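Local coordinates for malate dehydrogenase (Naegleria fowleri, PDB 6UM4), which probably catalyses the reversible oxidation of malate to oxaloacetate with a nicotinamide adenine dinucleotide as hydride acceptor, at residues V219-N224 and E243-M248; N229-S234 and G369-M374; A261-C266 and L299-D304. One frame throughout, in Å; residues are numbered along the deposited sequence.

Interaction 1: V219-N224 and E243-M248; sequences VLIVAN and ENITAM
V219 and I245 lie side by side on neighbouring parallel strands, V219 CB 3.9 Å from I245 CG1, while the backbones of 219-221 and 245-247 are laced together. V219 N donates to N244 O at 2.8 Å, and V219 O accepts from T246 N at 2.9 Å. Two residues on, I221 N gives its hydrogen to T246 O, and I221 O takes that of M248 N at 3.0 Å. This last bond is more bent than the others, 137° at the hydrogen, where the strand of I221 runs out into a loop. Just beyond, one water donates to both V222 O and M248 O. Strand 245-247 is an edge strand of the six-stranded parallel Rossmann sheet and 218-221 the next one in; helix 226-235 is the crossover of their beta-alpha-beta unit. That helix packs on the face bearing I221, I245 and A247; the methyl of A247 is small enough to let A226 and A230 come close. L220 and T246 occupy the opposite face, against helix 332-348, which M248 also touches at A338. Here L220 CD1 meets M248 CB at 3.8 Å. The flexible M248 chain is extended until chi3 (72°), whose bend brings CE to 4.1 Å from V222 CG1. Beta-branched T246 suits a strand, and its OG1 is hydrogen-bonded to H342 NE2. Farther out, backbone bonds tie L220 to A177 and L179.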
# COMPACT_ATOMS: atom_id res chain seq x y z
N VAL A 219 -19.86 -5.03 6.60
CA VAL A 219 -19.67 -5.34 5.19
C VAL A 219 -19.52 -4.04 4.41
O VAL A 219 -20.41 -3.18 4.45
CB VAL A 219 -20.85 -6.16 4.62
CG1 VAL A 219 -20.57 -6.54 3.19
CG2 VAL A 219 -21.12 -7.40 5.46
N LEU A 220 -18.42 -3.92 3.67
CA LEU A 220 -18.17 -2.77 2.81
C LEU A 220 -18.23 -3.23 1.37
O LEU A 220 -17.52 -4.17 0.99
CB LEU A 220 -16.81 -2.13 3.13
CG LEU A 220 -16.36 -1.06 2.13
CD1 LEU A 220 -17.39 0.08 2.08
CD2 LEU A 220 -14.98 -0.55 2.46
N ILE A 221 -19.08 -2.60 0.57
CA ILE A 221 -19.20 -2.91 -0.85
C ILE A 221 -18.41 -1.86 -1.63
O ILE A 221 -18.68 -0.67 -1.52
CB ILE A 221 -20.66 -2.94 -1.32
CG1 ILE A 221 -21.35 -4.27 -0.96
CG2 ILE A 221 -20.72 -2.76 -2.83
CD1 ILE A 221 -21.77 -4.40 0.49
N VAL A 222 -17.44 -2.32 -2.42
CA VAL A 222 -16.66 -1.47 -3.30
C VAL A 222 -17.06 -1.66 -4.76
O VAL A 222 -17.12 -0.69 -5.52
CB VAL A 222 -15.13 -1.72 -3.12
CG1 VAL A 222 -14.34 -0.95 -4.15
CG2 VAL A 222 -14.69 -1.33 -1.72
N ALA A 223 -17.33 -2.90 -5.16
CA ALA A 223 -17.66 -3.20 -6.55
C ALA A 223 -18.90 -2.43 -6.99
O ALA A 223 -19.86 -2.30 -6.24
CB ALA A 223 -17.89 -4.69 -6.72
N ASN A 224 -18.87 -1.94 -8.24
CA ASN A 224 -19.99 -1.21 -8.83
C ASN A 224 -21.06 -2.14 -9.40
O ASN A 224 -20.76 -3.28 -9.77
CB ASN A 224 -19.49 -0.27 -9.91
CG ASN A 224 -19.09 1.07 -9.36
OD1 ASN A 224 -19.73 1.58 -8.43
ND2 ASN A 224 -18.04 1.66 -9.92
N GLU A 243 -27.69 -1.37 8.65
CA GLU A 243 -26.64 -0.38 8.86
C GLU A 243 -25.24 -0.99 8.89
O GLU A 243 -24.26 -0.25 8.80
CB GLU A 243 -26.90 0.38 10.16
CG GLU A 243 -27.84 1.55 9.99
CD GLU A 243 -29.28 1.12 9.82
OE1 GLU A 243 -29.59 -0.07 10.08
OE2 GLU A 243 -30.11 1.98 9.41
N ASN A 244 -25.13 -2.31 9.07
CA ASN A 244 -23.83 -2.96 9.06
C ASN A 244 -23.33 -3.29 7.65
O ASN A 244 -22.25 -3.88 7.52
CB ASN A 244 -23.88 -4.25 9.91
CG ASN A 244 -23.96 -3.96 11.39
OD1 ASN A 244 -23.79 -2.82 11.81
ND2 ASN A 244 -24.25 -4.97 12.18
N ILE A 245 -24.09 -2.94 6.61
CA ILE A 245 -23.67 -3.13 5.22
C ILE A 245 -23.71 -1.77 4.54
O ILE A 245 -24.79 -1.19 4.39
CB ILE A 245 -24.59 -4.11 4.48
CG1 ILE A 245 -24.67 -5.45 5.22
CG2 ILE A 245 -24.15 -4.28 3.04
CD1 ILE A 245 -25.57 -6.46 4.54
N THR A 246 -22.54 -1.27 4.12
CA THR A 246 -22.50 0.02 3.44
C THR A 246 -21.79 -0.10 2.10
O THR A 246 -21.09 -1.08 1.82
CB THR A 246 -21.81 1.08 4.30
OG1 THR A 246 -20.47 0.66 4.58
CG2 THR A 246 -22.55 1.26 5.61
N ALA A 247 -21.95 0.93 1.28
CA ALA A 247 -21.26 1.03 0.01
C ALA A 247 -20.28 2.20 0.08
O ALA A 247 -20.48 3.15 0.85
CB ALA A 247 -22.26 1.20 -1.13
N MET A 248 -19.20 2.14 -0.70
CA MET A 248 -18.09 3.09 -0.54
C MET A 248 -18.24 4.32 -1.43
O MET A 248 -18.16 4.21 -2.66
CB MET A 248 -16.75 2.43 -0.84
CG MET A 248 -15.64 3.32 -0.35
SD MET A 248 -14.00 2.60 -0.51
CE MET A 248 -13.83 2.72 -2.30
O HOH W 1 -16.88 2.01 -4.12

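Interaction 2: N229-S234 and G369-M374; sequences NAMITS and GIWCSM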
# COMPACT_ATOMS: atom_id res chain seq x y z
N ASN A 229 -25.54 -2.70 -5.27
CA ASN A 229 -25.00 -3.98 -4.81
C ASN A 229 -25.20 -4.14 -3.31
O ASN A 229 -25.61 -5.21 -2.84
CB ASN A 229 -23.52 -4.09 -5.17
CG ASN A 229 -23.30 -4.40 -6.64
OD1 ASN A 229 -24.19 -4.87 -7.34
ND2 ASN A 229 -22.09 -4.11 -7.12
N ALA A 230 -24.93 -3.08 -2.54
CA ALA A 230 -25.10 -3.14 -1.09
C ALA A 230 -26.55 -3.41 -0.72
O ALA A 230 -26.85 -4.22 0.18
CB ALA A 230 -24.63 -1.83 -0.46
N MET A 231 -27.47 -2.75 -1.42
CA MET A 231 -28.89 -2.95 -1.17
C MET A 231 -29.30 -4.40 -1.43
O MET A 231 -30.11 -4.96 -0.68
CB MET A 231 -29.70 -2.01 -2.05
CG MET A 231 -31.19 -2.11 -1.76
SD MET A 231 -32.06 -1.83 -3.30
CE MET A 231 -31.57 -3.29 -4.19
N ILE A 232 -28.82 -4.98 -2.53
CA ILE A 232 -29.12 -6.38 -2.81
C ILE A 232 -28.51 -7.30 -1.75
O ILE A 232 -29.12 -8.30 -1.34
CB ILE A 232 -28.64 -6.77 -4.22
CG1 ILE A 232 -29.49 -6.08 -5.28
CG2 ILE A 232 -28.72 -8.29 -4.40
CD1 ILE A 232 -30.93 -6.56 -5.27
N THR A 233 -27.28 -7.01 -1.33
CA THR A 233 -26.65 -7.82 -0.29
C THR A 233 -27.52 -7.84 0.96
O THR A 233 -27.81 -8.91 1.51
CB THR A 233 -25.27 -7.26 0.05
OG1 THR A 233 -24.47 -7.18 -1.14
CG2 THR A 233 -24.58 -8.16 1.06
N SER A 234 -27.92 -6.65 1.41
CA SER A 234 -28.70 -6.52 2.63
C SER A 234 -30.07 -7.17 2.49
O SER A 234 -30.55 -7.81 3.43
CB SER A 234 -28.84 -5.04 2.98
OG SER A 234 -29.59 -4.84 4.17
N GLY A 369 -35.39 2.29 1.55
CA GLY A 369 -35.13 1.13 0.73
C GLY A 369 -34.00 1.28 -0.27
O GLY A 369 -33.67 0.31 -0.97
N ILE A 370 -33.40 2.46 -0.40
CA ILE A 370 -32.21 2.62 -1.22
C ILE A 370 -31.04 2.89 -0.29
O ILE A 370 -31.20 3.37 0.84
CB ILE A 370 -32.31 3.76 -2.26
CG1 ILE A 370 -32.67 5.07 -1.57
CG2 ILE A 370 -33.28 3.42 -3.37
CD1 ILE A 370 -32.45 6.28 -2.45
N TRP A 371 -29.84 2.58 -0.79
CA TRP A 371 -28.61 2.98 -0.13
C TRP A 371 -28.17 4.31 -0.72
O TRP A 371 -28.10 4.46 -1.95
CB TRP A 371 -27.52 1.92 -0.29
CG TRP A 371 -27.38 0.97 0.88
CD1 TRP A 371 -26.27 0.77 1.64
CD2 TRP A 371 -28.39 0.09 1.41
NE1 TRP A 371 -26.52 -0.16 2.61
CE2 TRP A 371 -27.81 -0.61 2.49
CE3 TRP A 371 -29.72 -0.17 1.07
CZ2 TRP A 371 -28.52 -1.57 3.24
CZ3 TRP A 371 -30.43 -1.12 1.82
CH2 TRP A 371 -29.82 -1.79 2.89
N CYS A 372 -27.89 5.26 0.14
CA CYS A 372 -27.66 6.62 -0.30
C CYS A 372 -26.57 7.22 0.55
O CYS A 372 -26.64 7.15 1.78
CB CYS A 372 -28.94 7.43 -0.18
SG CYS A 372 -28.78 9.14 -0.68
N SER A 373 -25.59 7.84 -0.11
CA SER A 373 -24.49 8.49 0.59
C SER A 373 -24.98 9.73 1.30
O SER A 373 -25.82 10.49 0.78
CB SER A 373 -23.37 8.84 -0.41
OG SER A 373 -22.19 9.31 0.22
N MET A 374 -24.52 9.92 2.54
CA MET A 374 -24.93 11.05 3.36
C MET A 374 -23.74 11.47 4.21
O MET A 374 -22.88 10.65 4.51
CB MET A 374 -26.11 10.70 4.28
CG MET A 374 -27.32 10.11 3.59
SD MET A 374 -28.68 9.75 4.74
CE MET A 374 -29.52 8.50 3.75
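A230 opens the contact by setting its methyl over the indole of W371. Its CB stands 4.0 Å from the centroid of the five-membered ring and 24° off the ring normal, a CH-pi contact that a short side chain suits, with the helix backbone so close to the ring. M231 follows over the same face: its CA sits 3.9 Å from the centroid of the six-membered ring, and its CB comes to 3.6 Å from W371 CE3. With CG anti to the backbone N (chi1 -176°) and bends at chi2 and chi3, the thioether then turns off the ring, bringing SD 3.5 Å from G369 O. That carbonyl is hydrogen-bonded to K411 NZ of helix 394-414, and V414 of the same helix packs on M231. G369 itself has positive phi, where a side chain would press on the preceding carbonyl oxygen. One turn after A230, S234 approaches the far end of the indole obliquely, its OG 3.3 Å from W371 CH2; a small residue fits between helix and ring. W371 thus lies along helix 226-235 of the nucleotide-binding domain, although it starts strand 371-380 of the C-terminal domain. Its ring nitrogen donates to I245 O in the Rossmann sheet, and its backbone O accepts from N227 ND2. Between the two segments no hydrogen bond forms, so dispersion and CH-pi attraction hold them, while the indole N-H, buried at this domain junction, has its polar need met by the neighbouring strand.

Interaction 3: A261-C266 and L299-D304; sequences AAKVGC and LNVIND
V264, in the last turn of helix 250-264, and V301 slide past each other in opposite directions, with V264 CG2 4.0 Å from V301 CG1. The same V264 methyl reaches I302 CG2 at 4.2 Å, so one methyl touches two neighbours. V301 CG1 stands between its own backbone N and carbonyl carbon (chi1 71°), from where it also meets K263 CG at 3.6 Å. K263 crosses V301 at about a right angle; its aliphatic part does the touching, which lets a lysine serve at this exposed margin. W307 of helix 305-317 packs on both K263 and V301, and I293 lies against V264, N300 and I302.

No hydrogen bond joins the two segments; the polar bonds are local to each run of chain. N300 OD1 accepts from I302 N at 3.1 Å with a nearly straight bond (172° at the hydrogen), using a lone pair in the carbonyl plane, and this pins the amide where OD1 also lies 3.8 Å from V264 CG2. G265 leaves the helix with positive phi, a conformation glycine tolerates easily, while its N still bonds A261 O at 2.8 Å.

The N300 bond defines an Asx turn leading into the 3-10 turn 301-303, and D304 then acts as N-cap of helix 305-317 through Q306 N. In this surface part of the C-terminal domain, the last turn of one helix packs against the Asx and 3-10 turns that lead into the next.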
# COMPACT_ATOMS: atom_id res chain seq x y z
N ALA A 261 -8.44 21.46 -1.56
CA ALA A 261 -7.09 21.78 -1.12
C ALA A 261 -6.23 22.30 -2.26
O ALA A 261 -5.44 23.23 -2.08
CB ALA A 261 -6.46 20.54 -0.49
N ALA A 262 -6.35 21.70 -3.45
CA ALA A 262 -5.57 22.19 -4.58
C ALA A 262 -6.03 23.59 -5.01
O ALA A 262 -5.19 24.46 -5.26
CB ALA A 262 -5.67 21.20 -5.74
N LYS A 263 -7.34 23.82 -5.09
CA LYS A 263 -7.85 25.11 -5.56
C LYS A 263 -7.55 26.22 -4.55
O LYS A 263 -7.13 27.32 -4.93
CB LYS A 263 -9.35 25.02 -5.83
CG LYS A 263 -9.94 26.32 -6.38
CD LYS A 263 -9.60 26.54 -7.84
CE LYS A 263 -10.15 27.89 -8.30
NZ LYS A 263 -9.73 28.24 -9.68
N VAL A 264 -7.81 25.97 -3.27
CA VAL A 264 -7.66 26.98 -2.23
C VAL A 264 -6.22 27.09 -1.75
O VAL A 264 -5.81 28.15 -1.25
CB VAL A 264 -8.62 26.64 -1.08
CG1 VAL A 264 -8.30 27.43 0.18
CG2 VAL A 264 -10.05 26.88 -1.52
N GLY A 265 -5.43 26.03 -1.87
CA GLY A 265 -4.07 26.05 -1.37
C GLY A 265 -3.93 25.84 0.12
O GLY A 265 -2.99 26.36 0.72
N CYS A 266 -4.82 25.06 0.73
CA CYS A 266 -4.81 24.81 2.17
C CYS A 266 -4.35 23.38 2.44
O CYS A 266 -4.08 22.61 1.51
CB CYS A 266 -6.18 25.07 2.78
SG CYS A 266 -7.54 23.99 2.19
N LEU A 299 -13.43 36.39 1.16
CA LEU A 299 -13.52 35.89 -0.21
C LEU A 299 -12.89 34.52 -0.29
O LEU A 299 -11.76 34.32 0.17
CB LEU A 299 -12.82 36.84 -1.16
CG LEU A 299 -13.45 38.22 -1.30
CD1 LEU A 299 -12.74 39.03 -2.36
CD2 LEU A 299 -14.89 38.03 -1.63
N ASN A 300 -13.63 33.56 -0.83
CA ASN A 300 -13.13 32.20 -0.98
C ASN A 300 -13.95 31.50 -2.05
O ASN A 300 -15.18 31.52 -2.01
CB ASN A 300 -13.19 31.45 0.35
CG ASN A 300 -12.45 30.13 0.31
OD1 ASN A 300 -12.86 29.19 -0.38
ND2 ASN A 300 -11.29 30.09 0.97
N VAL A 301 -13.25 30.83 -2.97
CA VAL A 301 -13.89 30.25 -4.14
C VAL A 301 -14.94 29.18 -3.82
O VAL A 301 -15.83 28.94 -4.64
CB VAL A 301 -12.81 29.68 -5.09
CG1 VAL A 301 -12.17 28.44 -4.49
CG2 VAL A 301 -13.40 29.39 -6.47
N ILE A 302 -14.87 28.53 -2.65
CA ILE A 302 -15.87 27.49 -2.38
C ILE A 302 -17.24 28.07 -2.07
O ILE A 302 -18.21 27.30 -1.95
CB ILE A 302 -15.44 26.54 -1.24
CG1 ILE A 302 -15.42 27.24 0.12
CG2 ILE A 302 -14.08 25.88 -1.53
CD1 ILE A 302 -15.35 26.29 1.31
N ASN A 303 -17.37 29.38 -1.95
CA ASN A 303 -18.69 30.01 -1.88
C ASN A 303 -19.29 30.23 -3.26
O ASN A 303 -20.50 30.46 -3.38
CB ASN A 303 -18.60 31.38 -1.20
CG ASN A 303 -18.09 31.30 0.23
OD1 ASN A 303 -18.42 30.39 0.98
ND2 ASN A 303 -17.26 32.26 0.61
N ASP A 304 -18.46 30.20 -4.30
CA ASP A 304 -18.85 30.58 -5.65
C ASP A 304 -19.61 29.42 -6.30
O ASP A 304 -19.00 28.42 -6.72
CB ASP A 304 -17.61 30.97 -6.46
CG ASP A 304 -17.95 31.46 -7.85
OD1 ASP A 304 -19.12 31.35 -8.27
OD2 ASP A 304 -17.04 31.99 -8.52

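How the interactions relate
Interactions 1 and 2 adjoin, their centres about 8 Å apart, because helix 226-235 is the crossover between strands 218-221 and 245-247 and also the partner of residues 369-374. Their segments alternate along the chain, and the late strand 371-380 of the C-terminal domain thus returns to the edge of the Rossmann sheet, tying the two domains together. Interaction 3 lies apart: its nearest atoms are about 19 Å from interaction 1 and about 17 Å from interaction 2. It follows interaction 1 in sequence, as helix 250-264 comes directly after strand 245-247, and is nested within the loop closed by interaction 2, forming a peripheral contact inside the C-terminal domain.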